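Side-chain contacts in pentafunctional AROM polypeptide (Schizosaccharomyces pombe, PDB 5SWV), which probably catalyses five consecutive steps of the shikimate pathway, among them the dehydroquinate dehydratase and shikimate dehydrogenase reactions carried by this fragment: residues A386-L391 against Y420-I425; V112-G117 against E121-L126. All coordinates share one frame; numbering follows the deposited sequence.

In the fold
The two contacts lie in different parts of the chain and do not touch. Their centres are 47 Å apart, and their nearest atoms about 29 Å. Contact 2 comes first along the chain. It joins strand 111-115 to helix 120-128 in the eight-stranded parallel barrel of the type I dehydroquinase. Contact 1 follows much later. It sets helix 382-393 against the start of strand 422-426, an outermost strand of a six-stranded parallel sheet in the shikimate dehydrogenase part. They share no helix, strand or sheet. Each packs a helix on a parallel strand, once in a barrel and once in an open sheet. This fits two enzyme activities held by separate folds of one polypeptide.

Contact 1 of 2, residues A386-L391 against Y420-I425; sequences AAIYSL and YNIHII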
loop_
_atom_site.group_PDB
_atom_site.type_symbol
_atom_site.label_atom_id
_atom_site.label_comp_id
_atom_site.label_asym_id
_atom_site.label_seq_id
_atom_site.Cartn_x
_atom_site.Cartn_y
_atom_site.Cartn_z
ATOM N N ALA A 386 -15.037 -3.174 14.722
ATOM C CA ALA A 386 -14.083 -2.956 13.638
ATOM C C ALA A 386 -14.804 -2.618 12.341
ATOM O O ALA A 386 -14.371 -1.734 11.590
ATOM C CB ALA A 386 -13.220 -4.180 13.446
ATOM N N ALA A 387 -15.914 -3.305 12.102
ATOM C CA ALA A 387 -16.738 -3.062 10.924
ATOM C C ALA A 387 -17.308 -1.635 10.886
ATOM O O ALA A 387 -17.266 -0.973 9.844
ATOM C CB ALA A 387 -17.856 -4.087 10.849
ATOM N N ILE A 388 -17.819 -1.162 12.020
ATOM C CA ILE A 388 -18.293 0.212 12.129
ATOM C C ILE A 388 -17.156 1.196 11.871
ATOM O O ILE A 388 -17.281 2.054 11.000
ATOM C CB ILE A 388 -18.972 0.460 13.478
ATOM C CG1 ILE A 388 -20.305 -0.259 13.475
ATOM C CG2 ILE A 388 -19.203 1.949 13.736
ATOM C CD1 ILE A 388 -20.940 -0.338 14.839
ATOM N N TYR A 389 -16.044 1.061 12.592
ATOM C CA TYR A 389 -14.841 1.880 12.307
ATOM C C TYR A 389 -14.468 1.855 10.814
ATOM O O TYR A 389 -14.283 2.904 10.201
ATOM C CB TYR A 389 -13.652 1.444 13.173
ATOM C CG TYR A 389 -12.348 2.136 12.850
ATOM C CD1 TYR A 389 -12.198 3.499 13.033
ATOM C CD2 TYR A 389 -11.250 1.414 12.367
ATOM C CE1 TYR A 389 -10.989 4.141 12.749
ATOM C CE2 TYR A 389 -10.040 2.037 12.069
ATOM C CZ TYR A 389 -9.904 3.405 12.260
ATOM O OH TYR A 389 -8.699 4.018 11.960
ATOM N N SER A 390 -14.407 0.659 10.229
ATOM C CA SER A 390 -14.039 0.523 8.814
ATOM C C SER A 390 -15.027 1.260 7.918
ATOM O O SER A 390 -14.617 2.015 7.052
ATOM C CB SER A 390 -13.929 -0.953 8.398
ATOM O OG SER A 390 -12.862 -1.580 9.069
ATOM N N LEU A 391 -16.323 1.061 8.125
ATOM C CA LEU A 391 -17.303 1.725 7.250
ATOM C C LEU A 391 -17.214 3.233 7.407
ATOM O O LEU A 391 -17.231 3.954 6.423
ATOM C CB LEU A 391 -18.734 1.219 7.490
ATOM C CG LEU A 391 -18.971 -0.220 7.013
ATOM C CD1 LEU A 391 -20.406 -0.654 7.210
ATOM C CD2 LEU A 391 -18.598 -0.379 5.549
ATOM N N TYR A 420 -21.114 9.746 15.355
ATOM C CA TYR A 420 -20.387 8.791 14.502
ATOM C C TYR A 420 -21.269 8.109 13.427
ATOM O O TYR A 420 -20.881 7.072 12.869
ATOM C CB TYR A 420 -19.690 7.726 15.376
ATOM C CG TYR A 420 -18.396 7.187 14.800
ATOM C CD1 TYR A 420 -17.298 8.027 14.600
ATOM C CD2 TYR A 420 -18.255 5.836 14.473
ATOM C CE1 TYR A 420 -16.110 7.541 14.082
ATOM C CE2 TYR A 420 -17.063 5.341 13.952
ATOM C CZ TYR A 420 -15.993 6.194 13.759
ATOM O OH TYR A 420 -14.801 5.723 13.245
ATOM N N ASN A 421 -22.442 8.683 13.156
ATOM C CA ASN A 421 -23.336 8.256 12.106
ATOM C C ASN A 421 -23.966 6.904 12.314
ATOM O O ASN A 421 -24.493 6.328 11.360
ATOM C CB ASN A 421 -22.639 8.269 10.748
ATOM C CG ASN A 421 -21.963 9.588 10.451
ATOM O OD1 ASN A 421 -22.465 10.644 10.815
ATOM N ND2 ASN A 421 -20.810 9.530 9.776
ATOM N N ILE A 422 -23.957 6.403 13.545
ATOM C CA ILE A 422 -24.560 5.103 13.819
ATOM C C ILE A 422 -26.055 5.298 14.012
ATOM O O ILE A 422 -26.451 6.159 14.775
ATOM C CB ILE A 422 -23.952 4.428 15.063
ATOM C CG1 ILE A 422 -22.441 4.260 14.872
ATOM C CG2 ILE A 422 -24.595 3.058 15.298
ATOM C CD1 ILE A 422 -21.701 3.811 16.110
ATOM N N HIS A 423 -26.864 4.512 13.303
ATOM C CA HIS A 423 -28.323 4.516 13.430
ATOM C C HIS A 423 -28.794 3.113 13.732
ATOM O O HIS A 423 -28.747 2.248 12.870
ATOM C CB HIS A 423 -28.959 5.032 12.144
ATOM C CG HIS A 423 -28.567 6.437 11.830
ATOM N ND1 HIS A 423 -29.049 7.518 12.541
ATOM C CD2 HIS A 423 -27.676 6.937 10.945
ATOM C CE1 HIS A 423 -28.496 8.626 12.085
ATOM N NE2 HIS A 423 -27.666 8.304 11.108
ATOM N N ILE A 424 -29.229 2.884 14.963
ATOM C CA ILE A 424 -29.655 1.556 15.409
ATOM C C ILE A 424 -31.037 1.238 14.838
ATOM O O ILE A 424 -31.880 2.112 14.721
ATOM C CB ILE A 424 -29.662 1.475 16.958
ATOM C CG1 ILE A 424 -28.231 1.593 17.501
ATOM C CG2 ILE A 424 -30.305 0.182 17.447
ATOM C CD1 ILE A 424 -28.147 1.967 18.962
ATOM N N ILE A 425 -31.232 -0.022 14.469
ATOM C CA ILE A 425 -32.506 -0.547 13.996
ATOM C C ILE A 425 -33.000 -1.557 15.017
ATOM O O ILE A 425 -32.285 -2.503 15.324
ATOM C CB ILE A 425 -32.332 -1.287 12.658
ATOM C CG1 ILE A 425 -31.886 -0.312 11.567
ATOM C CG2 ILE A 425 -33.625 -1.996 12.258
ATOM C CD1 ILE A 425 -31.442 -0.994 10.291
#
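In the helix whose Ile-388 and Tyr-389 meet Tyr-420 and Ile-422, the carbonyl oxygen Ala-386 O is held by two donors of one residue. Ser-390 N gives the usual helical bond, 2.8 Å to Ala-386 O. Ser-390 OG adds a second bond to Ala-386 O of 2.9 Å, from 41° above the carbonyl plane. The hydroxyl thus turns back onto its own helix. It also has a weak bond with Trp-354 O of helix 353-364.

Ile-388 uses its CG2 branch, which lies anti to the backbone N (CG1 has chi1 -72°). This methyl is 3.9 Å from Ile-422 CD1, and the two isoleucine side chains cross at about a right angle. The same CG2 lies at the edge of the Tyr-420 ring, near its plane, 4.0 Å from CE2. One methyl therefore serves both partners.

The Tyr-420 OH lies at the edge of the Tyr-389 ring, near its plane, 3.4 Å from Tyr-389 CD1. The CB of Tyr-389 points away from 420-425, but its backbone CA lies at the edge of the Tyr-420 ring.

Tyr-420 also stacks on His-392 and meets Phe-416 with nearly parallel planes. Ile-388 continues onto Val-412 and Val-377, and Ile-422 onto Leu-401. Helix 382-393 thus reaches from strand 374-378 to the outermost strand 422-426 of a Rossmann-like sheet, with helix 406-413 beside it.

No hydrogen bond crosses between the segments. Methyl contacts of Ile-388 and the approach of the Tyr-420 hydroxyl to a ring edge hold them together, so the contact depends more on shape than on directed polar bonds.

Contact 2 of 2, residues V112-G117 against E121-L126; sequences VDVELG and ETINIL
Val-114 meets both Ile-123 and Leu-126 where helix 120-128 packs on strand 111-115. Its CB points at the helix. With chi1 at 179°, CG1 lies anti to the backbone N and CG2 beside it. CG1 does most of the touching. It is 4.0 Å from Leu-126 CD1 and 4.1 Å from Ile-123 CG1. CG2 adds a contact of 4.2 Å with the same Leu-126 CD1, so this one leucine methyl meets both branches of the valine.

The two helix residues arrive differently. Leu-126 points its CB at the strand; its CG lies anti to the carbonyl carbon, beside the backbone N, and CD1 is the methyl that reaches the valine. Ile-123 starts off to the side. Its chi1 of -69° sets CG1 anti to the carbonyl carbon, and the extended chain carries its end back to the strand. Ile-123 CD1 then lies 4.3 Å from the carbonyl oxygen Glu-115 O, beyond the valine. Both side chains cross Val-114 obliquely. The contact is buried and apolar, with no hydrogen bond between the segments.

Neighbours continue the layer. Leu-126 also packs on Met-101 and Leu-102 of helix 94-106, Ile-123 on Tyr-164, and Val-114 on Met-137 of the next strand. The acidic residues of the strand turn elsewhere. Glu-115 bonds to Thr-82 and forms a salt bridge with Arg-81, which also pairs with Asp-113.

The strand and helix segments run nearly antiparallel, at 160°, their axes coming within 9.8 Å at closest approach. They are the first two elements of the beta-alpha-beta unit completed by strand 134-140. An outer helix packed by aliphatic side chains on its preceding strand is characteristic of the TIM barrel of type I dehydroquinases.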
loop_
_atom_site.group_PDB
_atom_site.type_symbol
_atom_site.label_atom_id
_atom_site.label_comp_id
_atom_site.label_asym_id
_atom_site.label_seq_id
_atom_site.Cartn_x
_atom_site.Cartn_y
_atom_site.Cartn_z
ATOM N N VAL A 112 7.139 15.439 -9.278
ATOM C CA VAL A 112 7.440 15.635 -10.697
ATOM C C VAL A 112 8.957 15.550 -10.862
ATOM O O VAL A 112 9.704 16.174 -10.107
ATOM C CB VAL A 112 6.931 17.009 -11.209
ATOM C CG1 VAL A 112 7.442 17.313 -12.614
ATOM C CG2 VAL A 112 5.408 17.052 -11.204
ATOM N N ASP A 113 9.401 14.768 -11.843
ATOM C CA ASP A 113 10.805 14.717 -12.214
ATOM C C ASP A 113 11.080 15.842 -13.179
ATOM O O ASP A 113 10.473 15.905 -14.271
ATOM C CB ASP A 113 11.158 13.377 -12.871
ATOM C CG ASP A 113 12.675 13.167 -13.013
ATOM O OD1 ASP A 113 13.335 13.916 -13.782
ATOM O OD2 ASP A 113 13.209 12.226 -12.379
ATOM N N VAL A 114 11.995 16.719 -12.786
ATOM C CA VAL A 114 12.386 17.838 -13.607
ATOM C C VAL A 114 13.858 17.677 -13.955
ATOM O O VAL A 114 14.714 17.794 -13.097
ATOM C CB VAL A 114 12.147 19.158 -12.862
ATOM C CG1 VAL A 114 12.574 20.352 -13.704
ATOM C CG2 VAL A 114 10.685 19.279 -12.467
ATOM N N GLU A 115 14.142 17.407 -15.225
ATOM C CA GLU A 115 15.514 17.246 -15.702
ATOM C C GLU A 115 16.308 18.532 -15.634
ATOM O O GLU A 115 15.827 19.614 -16.016
ATOM C CB GLU A 115 15.541 16.761 -17.146
ATOM C CG GLU A 115 15.026 15.345 -17.316
ATOM C CD GLU A 115 15.157 14.850 -18.741
ATOM O OE1 GLU A 115 15.631 15.622 -19.604
ATOM O OE2 GLU A 115 14.792 13.688 -19.015
ATOM N N LEU A 116 17.555 18.397 -15.204
ATOM C CA LEU A 116 18.451 19.538 -15.084
ATOM C C LEU A 116 19.011 19.985 -16.463
ATOM O O LEU A 116 19.858 20.872 -16.537
ATOM C CB LEU A 116 19.565 19.204 -14.071
ATOM C CG LEU A 116 19.051 19.041 -12.626
ATOM C CD1 LEU A 116 19.849 18.063 -11.780
ATOM C CD2 LEU A 116 19.005 20.380 -11.924
ATOM N N GLY A 117 18.549 19.351 -17.544
ATOM C CA GLY A 117 18.811 19.829 -18.899
ATOM C C GLY A 117 17.862 20.894 -19.383
ATOM O O GLY A 117 18.143 21.511 -20.391
ATOM N N GLU A 121 15.138 29.104 -16.585
ATOM C CA GLU A 121 13.864 29.798 -16.674
ATOM C C GLU A 121 12.712 28.826 -16.455
ATOM O O GLU A 121 11.827 29.091 -15.637
ATOM C CB GLU A 121 13.698 30.532 -18.025
ATOM C CG GLU A 121 12.516 31.522 -18.043
ATOM C CD GLU A 121 12.184 32.080 -19.419
ATOM O OE1 GLU A 121 11.099 32.682 -19.567
ATOM O OE2 GLU A 121 12.993 31.906 -20.354
ATOM N N THR A 122 12.731 27.708 -17.176
ATOM C CA THR A 122 11.655 26.722 -17.090
ATOM C C THR A 122 11.631 26.068 -15.719
ATOM O O THR A 122 10.564 25.898 -15.142
ATOM C CB THR A 122 11.758 25.672 -18.212
ATOM O OG1 THR A 122 11.353 26.274 -19.444
ATOM C CG2 THR A 122 10.867 24.463 -17.949
ATOM N N ILE A 123 12.800 25.735 -15.192
ATOM C CA ILE A 123 12.887 25.082 -13.896
ATOM C C ILE A 123 12.271 25.952 -12.813
ATOM O O ILE A 123 11.497 25.470 -11.983
ATOM C CB ILE A 123 14.347 24.751 -13.521
ATOM C CG1 ILE A 123 14.887 23.655 -14.430
ATOM C CG2 ILE A 123 14.439 24.269 -12.079
ATOM C CD1 ILE A 123 16.382 23.516 -14.347
ATOM N N ASN A 124 12.627 27.233 -12.837
ATOM C CA ASN A 124 12.085 28.221 -11.906
ATOM C C ASN A 124 10.565 28.383 -12.013
ATOM O O ASN A 124 9.853 28.344 -11.009
ATOM C CB ASN A 124 12.761 29.565 -12.160
ATOM C CG ASN A 124 12.471 30.590 -11.083
ATOM O OD1 ASN A 124 12.435 30.287 -9.894
ATOM N ND2 ASN A 124 12.307 31.811 -11.499
ATOM N N ILE A 125 10.066 28.557 -13.232
ATOM C CA ILE A 125 8.623 28.614 -13.445
ATOM C C ILE A 125 7.922 27.382 -12.857
ATOM O O ILE A 125 6.871 27.510 -12.235
ATOM C CB ILE A 125 8.294 28.748 -14.930
ATOM C CG1 ILE A 125 8.666 30.149 -15.409
ATOM C CG2 ILE A 125 6.817 28.484 -15.198
ATOM C CD1 ILE A 125 8.810 30.259 -16.919
ATOM N N LEU A 126 8.489 26.196 -13.057
ATOM C CA LEU A 126 7.908 24.985 -12.486
ATOM C C LEU A 126 8.011 25.018 -10.977
ATOM O O LEU A 126 7.079 24.624 -10.291
ATOM C CB LEU A 126 8.582 23.724 -13.017
ATOM C CG LEU A 126 8.426 23.439 -14.519
ATOM C CD1 LEU A 126 9.438 22.388 -14.988
ATOM C CD2 LEU A 126 7.001 23.022 -14.865
#